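Local coordinates for sensor protein (PDB 2OOL) that senses light through a bound biliverdin-type chromophore carried by this PAS-GAF part and probably passes the signal on as a histidine kinase, at residues A[156-169]-A[317-329]. Sequence-based numbering, arbitrary orientation.
Sequences LQTAADLPTACWIA and IAQVLTWQIGVLE
Leu321 sits as a knob in a hole made by Ala165, Cys166 and Ala169 of helix 162-169 and by Leu156, at the end of the preceding helix. With CG anti to the backbone N, its two methyls straddle one turn: CD1 lies 3.5 Å from Ala165 O, and CD2 meets the Ala169 methyl carbon. The preceding helix end, 156-157, covers the neighbouring Val320: Leu156 CB and Gln157 CG both touch its CG1, the side chains of Gln157 and Val320 crossing at about a right angle. Polar grip comes from the buried Gln324. Its chi1 (-162°) puts CG 3.3 Å from Leu156 O, and the bend at chi2 (72°) turns the amide so that NE2 makes two weak hydrogen bonds, to Gln157 O at 3.1 Å and to Ala159 O at 3.3 Å. An alanine here would leave both carbonyls without this donor and would probably give the connecting turn more freedom to shift. Further along, Leu328 presses its methyls on the turn's backbone, CD1 on Asp161 C and CD2 on Ala160 O, while Leu162 CD1 reaches Ile325 CG1 (3.6 Å). Helices 162-169 and 317-329 run antiparallel (175°), axes 10.1 Å apart, and Trp323 packs edge-to-face on Trp323 of the second subunit: the helical layer backing a phytochrome GAF sheet, continued into the dimer interface.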
ATOM      1  N   LEU A 156     -11.212   6.997   3.795  1.00 58.34           N
ATOM      2  CA  LEU A 156     -11.301   7.028   5.234  1.00 58.51           C
ATOM      3  C   LEU A 156     -11.101   8.461   5.691  1.00 58.83           C
ATOM      4  O   LEU A 156     -11.809   8.935   6.561  1.00 59.18           O
ATOM      5  CB  LEU A 156     -10.221   6.116   5.828  1.00 58.10           C
ATOM      6  CG  LEU A 156     -10.578   5.040   6.846  1.00 58.15           C
ATOM      7  CD1 LEU A 156     -11.930   4.480   6.702  1.00 56.71           C
ATOM      8  CD2 LEU A 156      -9.512   3.882   6.783  1.00 57.39           C
ATOM      9  N   GLN A 157     -10.182   9.172   5.045  1.00 59.59           N
ATOM     10  CA  GLN A 157      -9.815  10.519   5.468  1.00 60.26           C
ATOM     11  C   GLN A 157     -10.831  11.615   5.163  1.00 60.77           C
ATOM     12  O   GLN A 157     -10.730  12.698   5.742  1.00 60.88           O
ATOM     13  CB  GLN A 157      -8.459  10.907   4.884  1.00 60.60           C
ATOM     14  CG  GLN A 157      -7.273  10.083   5.428  1.00 61.02           C
ATOM     15  CD  GLN A 157      -6.007  10.899   5.489  1.00 62.62           C
ATOM     16  OE1 GLN A 157      -5.132  10.799   4.606  1.00 67.23           O
ATOM     17  NE2 GLN A 157      -5.906  11.747   6.520  1.00 65.11           N
ATOM     18  N   THR A 158     -11.787  11.354   4.261  1.00 60.87           N
ATOM     19  CA  THR A 158     -12.937  12.252   4.065  1.00 60.89           C
ATOM     20  C   THR A 158     -14.269  11.661   4.542  1.00 61.18           C
ATOM     21  O   THR A 158     -15.319  12.170   4.184  1.00 62.04           O
ATOM     22  CB  THR A 158     -13.090  12.684   2.573  1.00 61.00           C
ATOM     23  OG1 THR A 158     -13.125  11.526   1.729  1.00 59.75           O
ATOM     24  CG2 THR A 158     -11.951  13.643   2.138  1.00 60.51           C
ATOM     25  N   ALA A 159     -14.238  10.603   5.350  1.00 61.76           N
ATOM     26  CA  ALA A 159     -15.449  10.053   5.977  1.00 61.86           C
ATOM     27  C   ALA A 159     -16.062  11.084   6.920  1.00 62.26           C
ATOM     28  O   ALA A 159     -15.348  11.654   7.746  1.00 62.10           O
ATOM     29  CB  ALA A 159     -15.109   8.781   6.756  1.00 61.82           C
ATOM     30  N   ALA A 160     -17.378  11.314   6.804  1.00 62.87           N
ATOM     31  CA  ALA A 160     -18.046  12.424   7.506  1.00 63.17           C
ATOM     32  C   ALA A 160     -18.629  12.019   8.870  1.00 63.67           C
ATOM     33  O   ALA A 160     -18.872  12.878   9.741  1.00 63.72           O
ATOM     34  CB  ALA A 160     -19.152  13.033   6.613  1.00 63.23           C
ATOM     35  N   ASP A 161     -18.891  10.725   9.035  1.00 63.57           N
ATOM     36  CA  ASP A 161     -19.330  10.189  10.314  1.00 63.55           C
ATOM     37  C   ASP A 161     -18.617   8.855  10.596  1.00 63.38           C
ATOM     38  O   ASP A 161     -17.962   8.300   9.714  1.00 62.59           O
ATOM     39  CB  ASP A 161     -20.852  10.042  10.340  1.00 63.90           C
ATOM     40  CG  ASP A 161     -21.370   9.051   9.315  1.00 64.38           C
ATOM     41  OD1 ASP A 161     -20.998   7.877   9.391  1.00 66.35           O
ATOM     42  OD2 ASP A 161     -22.175   9.430   8.446  1.00 66.65           O
ATOM     43  N   LEU A 162     -18.758   8.366  11.827  1.00 63.30           N
ATOM     44  CA  LEU A 162     -18.015   7.205  12.309  1.00 63.55           C
ATOM     45  C   LEU A 162     -18.448   5.881  11.676  1.00 63.61           C
ATOM     46  O   LEU A 162     -17.608   5.110  11.243  1.00 64.54           O
ATOM     47  CB  LEU A 162     -18.107   7.106  13.850  1.00 63.75           C
ATOM     48  CG  LEU A 162     -17.319   6.007  14.556  1.00 63.31           C
ATOM     49  CD1 LEU A 162     -15.828   6.298  14.409  1.00 62.65           C
ATOM     50  CD2 LEU A 162     -17.714   5.882  16.049  1.00 63.25           C
ATOM     51  N   PRO A 163     -19.755   5.591  11.653  1.00 63.45           N
ATOM     52  CA  PRO A 163     -20.123   4.333  10.987  1.00 62.70           C
ATOM     53  C   PRO A 163     -19.639   4.249   9.535  1.00 61.76           C
ATOM     54  O   PRO A 163     -19.326   3.170   9.070  1.00 61.84           O
ATOM     55  CB  PRO A 163     -21.654   4.323  11.059  1.00 63.20           C
ATOM     56  CG  PRO A 163     -21.990   5.277  12.189  1.00 64.03           C
ATOM     57  CD  PRO A 163     -20.929   6.317  12.181  1.00 63.62           C
ATOM     58  N   THR A 164     -19.570   5.372   8.832  1.00 60.67           N
ATOM     59  CA  THR A 164     -19.026   5.389   7.469  1.00 60.25           C
ATOM     60  C   THR A 164     -17.516   5.089   7.489  1.00 59.98           C
ATOM     61  O   THR A 164     -17.022   4.327   6.665  1.00 59.69           O
ATOM     62  CB  THR A 164     -19.293   6.738   6.774  1.00 60.43           C
ATOM     63  OG1 THR A 164     -20.691   7.047   6.875  1.00 59.70           O
ATOM     64  CG2 THR A 164     -18.895   6.714   5.285  1.00 59.60           C
ATOM     65  N   ALA A 165     -16.799   5.688   8.435  1.00 58.98           N
ATOM     66  CA  ALA A 165     -15.364   5.488   8.529  1.00 58.73           C
ATOM     67  C   ALA A 165     -15.088   4.015   8.851  1.00 58.17           C
ATOM     68  O   ALA A 165     -14.259   3.374   8.207  1.00 57.09           O
ATOM     69  CB  ALA A 165     -14.763   6.389   9.585  1.00 58.37           C
ATOM     70  N   CYS A 166     -15.830   3.491   9.823  1.00 57.77           N
ATOM     71  CA  CYS A 166     -15.664   2.117  10.247  1.00 58.17           C
ATOM     72  C   CYS A 166     -15.979   1.121   9.153  1.00 57.49           C
ATOM     73  O   CYS A 166     -15.273   0.104   9.025  1.00 57.03           O
ATOM     74  CB  CYS A 166     -16.479   1.837  11.511  1.00 58.34           C
ATOM     75  SG  CYS A 166     -15.769   2.695  12.931  1.00 60.24           S
ATOM     76  N   TRP A 167     -17.001   1.410   8.363  1.00 57.52           N
ATOM     77  CA  TRP A 167     -17.410   0.537   7.256  1.00 57.09           C
ATOM     78  C   TRP A 167     -16.417   0.569   6.078  1.00 56.33           C
ATOM     79  O   TRP A 167     -16.149  -0.449   5.464  1.00 56.00           O
ATOM     80  CB  TRP A 167     -18.856   0.842   6.788  1.00 58.35           C
ATOM     81  CG  TRP A 167     -19.245  -0.082   5.674  1.00 59.13           C
ATOM     82  CD1 TRP A 167     -19.808  -1.320   5.777  1.00 60.53           C
ATOM     83  CD2 TRP A 167     -19.001   0.133   4.280  1.00 60.75           C
ATOM     84  NE1 TRP A 167     -19.971  -1.876   4.523  1.00 59.84           N
ATOM     85  CE2 TRP A 167     -19.461  -1.008   3.592  1.00 59.40           C
ATOM     86  CE3 TRP A 167     -18.443   1.192   3.547  1.00 60.52           C
ATOM     87  CZ2 TRP A 167     -19.381  -1.123   2.210  1.00 61.03           C
ATOM     88  CZ3 TRP A 167     -18.376   1.083   2.169  1.00 60.87           C
ATOM     89  CH2 TRP A 167     -18.846  -0.064   1.514  1.00 60.88           C
ATOM     90  N   ILE A 168     -15.864   1.731   5.768  1.00 55.35           N
ATOM     91  CA  ILE A 168     -14.797   1.810   4.787  1.00 54.73           C
ATOM     92  C   ILE A 168     -13.656   0.902   5.276  1.00 54.61           C
ATOM     93  O   ILE A 168     -13.151   0.102   4.535  1.00 55.00           O
ATOM     94  CB  ILE A 168     -14.313   3.281   4.574  1.00 54.86           C
ATOM     95  CG1 ILE A 168     -15.417   4.117   3.878  1.00 55.10           C
ATOM     96  CG2 ILE A 168     -13.002   3.321   3.771  1.00 54.99           C
ATOM     97  CD1 ILE A 168     -15.440   5.628   4.186  1.00 53.87           C
ATOM     98  N   ALA A 169     -13.283   0.991   6.543  1.00 53.85           N
ATOM     99  CA  ALA A 169     -12.180   0.161   7.066  1.00 53.57           C
ATOM    100  C   ALA A 169     -12.488  -1.316   6.904  1.00 53.17           C
ATOM    101  O   ALA A 169     -11.653  -2.044   6.394  1.00 54.10           O
ATOM    102  CB  ALA A 169     -11.888   0.490   8.515  1.00 52.37           C
ATOM    103  N   ILE A 317      -4.439   0.365   7.771  1.00 53.03           N
ATOM    104  CA  ILE A 317      -5.847   0.763   7.653  1.00 52.99           C
ATOM    105  C   ILE A 317      -6.437   1.154   9.019  1.00 52.81           C
ATOM    106  O   ILE A 317      -7.145   2.175   9.151  1.00 52.59           O
ATOM    107  CB  ILE A 317      -6.655  -0.332   6.941  1.00 53.17           C
ATOM    108  CG1 ILE A 317      -6.375  -0.265   5.426  1.00 54.15           C
ATOM    109  CG2 ILE A 317      -8.192  -0.189   7.152  1.00 51.68           C
ATOM    110  CD1 ILE A 317      -6.655  -1.539   4.702  1.00 53.81           C
ATOM    111  N   ALA A 318      -6.107   0.351  10.013  1.00 52.00           N
ATOM    112  CA  ALA A 318      -6.554   0.530  11.363  1.00 51.98           C
ATOM    113  C   ALA A 318      -6.016   1.819  11.932  1.00 52.34           C
ATOM    114  O   ALA A 318      -6.756   2.556  12.602  1.00 52.13           O
ATOM    115  CB  ALA A 318      -6.119  -0.633  12.213  1.00 50.80           C
ATOM    116  N   GLN A 319      -4.725   2.076  11.703  1.00 52.10           N
ATOM    117  CA  GLN A 319      -4.093   3.290  12.201  1.00 52.09           C
ATOM    118  C   GLN A 319      -4.711   4.573  11.541  1.00 52.16           C
ATOM    119  O   GLN A 319      -4.860   5.603  12.212  1.00 53.88           O
ATOM    120  CB  GLN A 319      -2.583   3.257  11.999  1.00 51.47           C
ATOM    121  CG  GLN A 319      -1.795   2.203  12.853  1.00 53.22           C
ATOM    122  CD  GLN A 319      -0.326   2.093  12.443  1.00 53.81           C
ATOM    123  OE1 GLN A 319       0.084   2.719  11.458  1.00 54.66           O
ATOM    124  NE2 GLN A 319       0.471   1.243  13.164  1.00 57.00           N
ATOM    125  N   VAL A 320      -5.043   4.535  10.258  1.00 50.97           N
ATOM    126  CA  VAL A 320      -5.712   5.692   9.617  1.00 50.43           C
ATOM    127  C   VAL A 320      -7.128   5.894  10.144  1.00 51.05           C
ATOM    128  O   VAL A 320      -7.587   7.061  10.328  1.00 49.69           O
ATOM    129  CB  VAL A 320      -5.769   5.549   8.084  1.00 50.47           C
ATOM    130  CG1 VAL A 320      -6.627   6.727   7.402  1.00 47.70           C
ATOM    131  CG2 VAL A 320      -4.379   5.484   7.515  1.00 46.69           C
ATOM    132  N   LEU A 321      -7.837   4.770  10.333  1.00 51.83           N
ATOM    133  CA  LEU A 321      -9.160   4.764  10.971  1.00 52.38           C
ATOM    134  C   LEU A 321      -9.019   5.421  12.351  1.00 53.81           C
ATOM    135  O   LEU A 321      -9.781   6.324  12.705  1.00 54.66           O
ATOM    136  CB  LEU A 321      -9.693   3.323  11.135  1.00 52.56           C
ATOM    137  CG  LEU A 321     -11.080   3.136  11.783  1.00 52.68           C
ATOM    138  CD1 LEU A 321     -12.196   3.932  11.029  1.00 49.13           C
ATOM    139  CD2 LEU A 321     -11.501   1.685  11.957  1.00 50.18           C
ATOM    140  N   THR A 322      -8.039   4.974  13.119  1.00 53.44           N
ATOM    141  CA  THR A 322      -7.778   5.521  14.450  1.00 54.00           C
ATOM    142  C   THR A 322      -7.656   7.041  14.439  1.00 54.60           C
ATOM    143  O   THR A 322      -8.309   7.727  15.227  1.00 55.56           O
ATOM    144  CB  THR A 322      -6.519   4.876  15.046  1.00 53.81           C
ATOM    145  OG1 THR A 322      -6.666   3.441  15.001  1.00 53.69           O
ATOM    146  CG2 THR A 322      -6.271   5.352  16.494  1.00 54.09           C
ATOM    147  N   TRP A 323      -6.861   7.586  13.531  1.00 55.28           N
ATOM    148  CA  TRP A 323      -6.777   9.044  13.380  1.00 55.40           C
ATOM    149  C   TRP A 323      -8.130   9.704  13.063  1.00 56.11           C
ATOM    150  O   TRP A 323      -8.457  10.778  13.601  1.00 56.05           O
ATOM    151  CB  TRP A 323      -5.814   9.387  12.259  1.00 56.63           C
ATOM    152  CG  TRP A 323      -5.765  10.813  11.933  1.00 56.29           C
ATOM    153  CD1 TRP A 323      -6.340  11.430  10.876  1.00 58.10           C
ATOM    154  CD2 TRP A 323      -5.080  11.824  12.670  1.00 58.35           C
ATOM    155  NE1 TRP A 323      -6.073  12.771  10.910  1.00 57.94           N
ATOM    156  CE2 TRP A 323      -5.305  13.043  12.007  1.00 57.66           C
ATOM    157  CE3 TRP A 323      -4.314  11.819  13.842  1.00 57.80           C
ATOM    158  CZ2 TRP A 323      -4.779  14.258  12.465  1.00 58.35           C
ATOM    159  CZ3 TRP A 323      -3.779  13.030  14.295  1.00 57.79           C
ATOM    160  CH2 TRP A 323      -4.021  14.228  13.610  1.00 57.28           C
ATOM    161  N   GLN A 324      -8.908   9.083  12.178  1.00 55.25           N
ATOM    162  CA  GLN A 324     -10.169   9.665  11.771  1.00 55.15           C
ATOM    163  C   GLN A 324     -11.244   9.613  12.859  1.00 55.20           C
ATOM    164  O   GLN A 324     -12.096  10.502  12.941  1.00 54.83           O
ATOM    165  CB  GLN A 324     -10.689   9.025  10.491  1.00 54.59           C
ATOM    166  CG  GLN A 324     -11.760   9.876   9.773  1.00 55.41           C
ATOM    167  CD  GLN A 324     -11.224  11.142   9.085  1.00 55.13           C
ATOM    168  OE1 GLN A 324     -10.039  11.492   9.177  1.00 56.50           O
ATOM    169  NE2 GLN A 324     -12.100  11.807   8.368  1.00 52.45           N
ATOM    170  N   ILE A 325     -11.222   8.578  13.677  1.00 55.64           N
ATOM    171  CA  ILE A 325     -12.082   8.512  14.859  1.00 55.93           C
ATOM    172  C   ILE A 325     -11.925   9.782  15.682  1.00 56.67           C
ATOM    173  O   ILE A 325     -12.919  10.428  16.036  1.00 57.22           O
ATOM    174  CB  ILE A 325     -11.725   7.299  15.748  1.00 56.03           C
ATOM    175  CG1 ILE A 325     -12.277   6.003  15.120  1.00 55.36           C
ATOM    176  CG2 ILE A 325     -12.289   7.525  17.144  1.00 56.18           C
ATOM    177  CD1 ILE A 325     -11.630   4.688  15.578  1.00 53.53           C
ATOM    178  N   GLY A 326     -10.670  10.138  15.946  1.00 57.03           N
ATOM    179  CA  GLY A 326     -10.321  11.342  16.666  1.00 57.64           C
ATOM    180  C   GLY A 326     -10.796  12.604  15.973  1.00 58.24           C
ATOM    181  O   GLY A 326     -11.408  13.468  16.616  1.00 58.57           O
ATOM    182  N   VAL A 327     -10.538  12.710  14.666  1.00 58.87           N
ATOM    183  CA  VAL A 327     -10.988  13.877  13.881  1.00 59.55           C
ATOM    184  C   VAL A 327     -12.497  14.040  14.016  1.00 60.45           C
ATOM    185  O   VAL A 327     -12.996  15.167  14.169  1.00 61.15           O
ATOM    186  CB  VAL A 327     -10.590  13.785  12.391  1.00 59.08           C
ATOM    187  CG1 VAL A 327     -11.006  15.034  11.651  1.00 59.24           C
ATOM    188  CG2 VAL A 327      -9.070  13.570  12.235  1.00 58.57           C
ATOM    189  N   LEU A 328     -13.221  12.925  13.972  1.00 61.40           N
ATOM    190  CA  LEU A 328     -14.680  12.951  14.080  1.00 62.54           C
ATOM    191  C   LEU A 328     -15.165  13.312  15.491  1.00 63.92           C
ATOM    192  O   LEU A 328     -16.046  14.151  15.637  1.00 64.09           O
ATOM    193  CB  LEU A 328     -15.284  11.624  13.607  1.00 61.75           C
ATOM    194  CG  LEU A 328     -15.212  11.422  12.087  1.00 60.30           C
ATOM    195  CD1 LEU A 328     -15.680  10.039  11.674  1.00 57.65           C
ATOM    196  CD2 LEU A 328     -16.012  12.513  11.335  1.00 57.75           C
ATOM    197  N   GLU A 329     -14.585  12.685  16.512  1.00 66.21           N
ATOM    198  CA  GLU A 329     -14.862  13.019  17.917  1.00 67.95           C
ATOM    199  C   GLU A 329     -14.670  14.526  18.127  1.00 69.25           C
ATOM    200  O   GLU A 329     -15.621  15.234  18.510  1.00 69.70           O
ATOM    201  CB  GLU A 329     -13.989  12.170  18.895  1.00 68.22           C
ATOM    202  CG  GLU A 329     -14.787  11.046  19.651  1.00 69.80           C
ATOM    203  CD  GLU A 329     -13.993   9.762  20.025  1.00 70.51           C
ATOM    204  OE1 GLU A 329     -14.525   8.634  19.742  1.00 71.48           O
ATOM    205  OE2 GLU A 329     -12.871   9.863  20.612  1.00 74.26           O
TER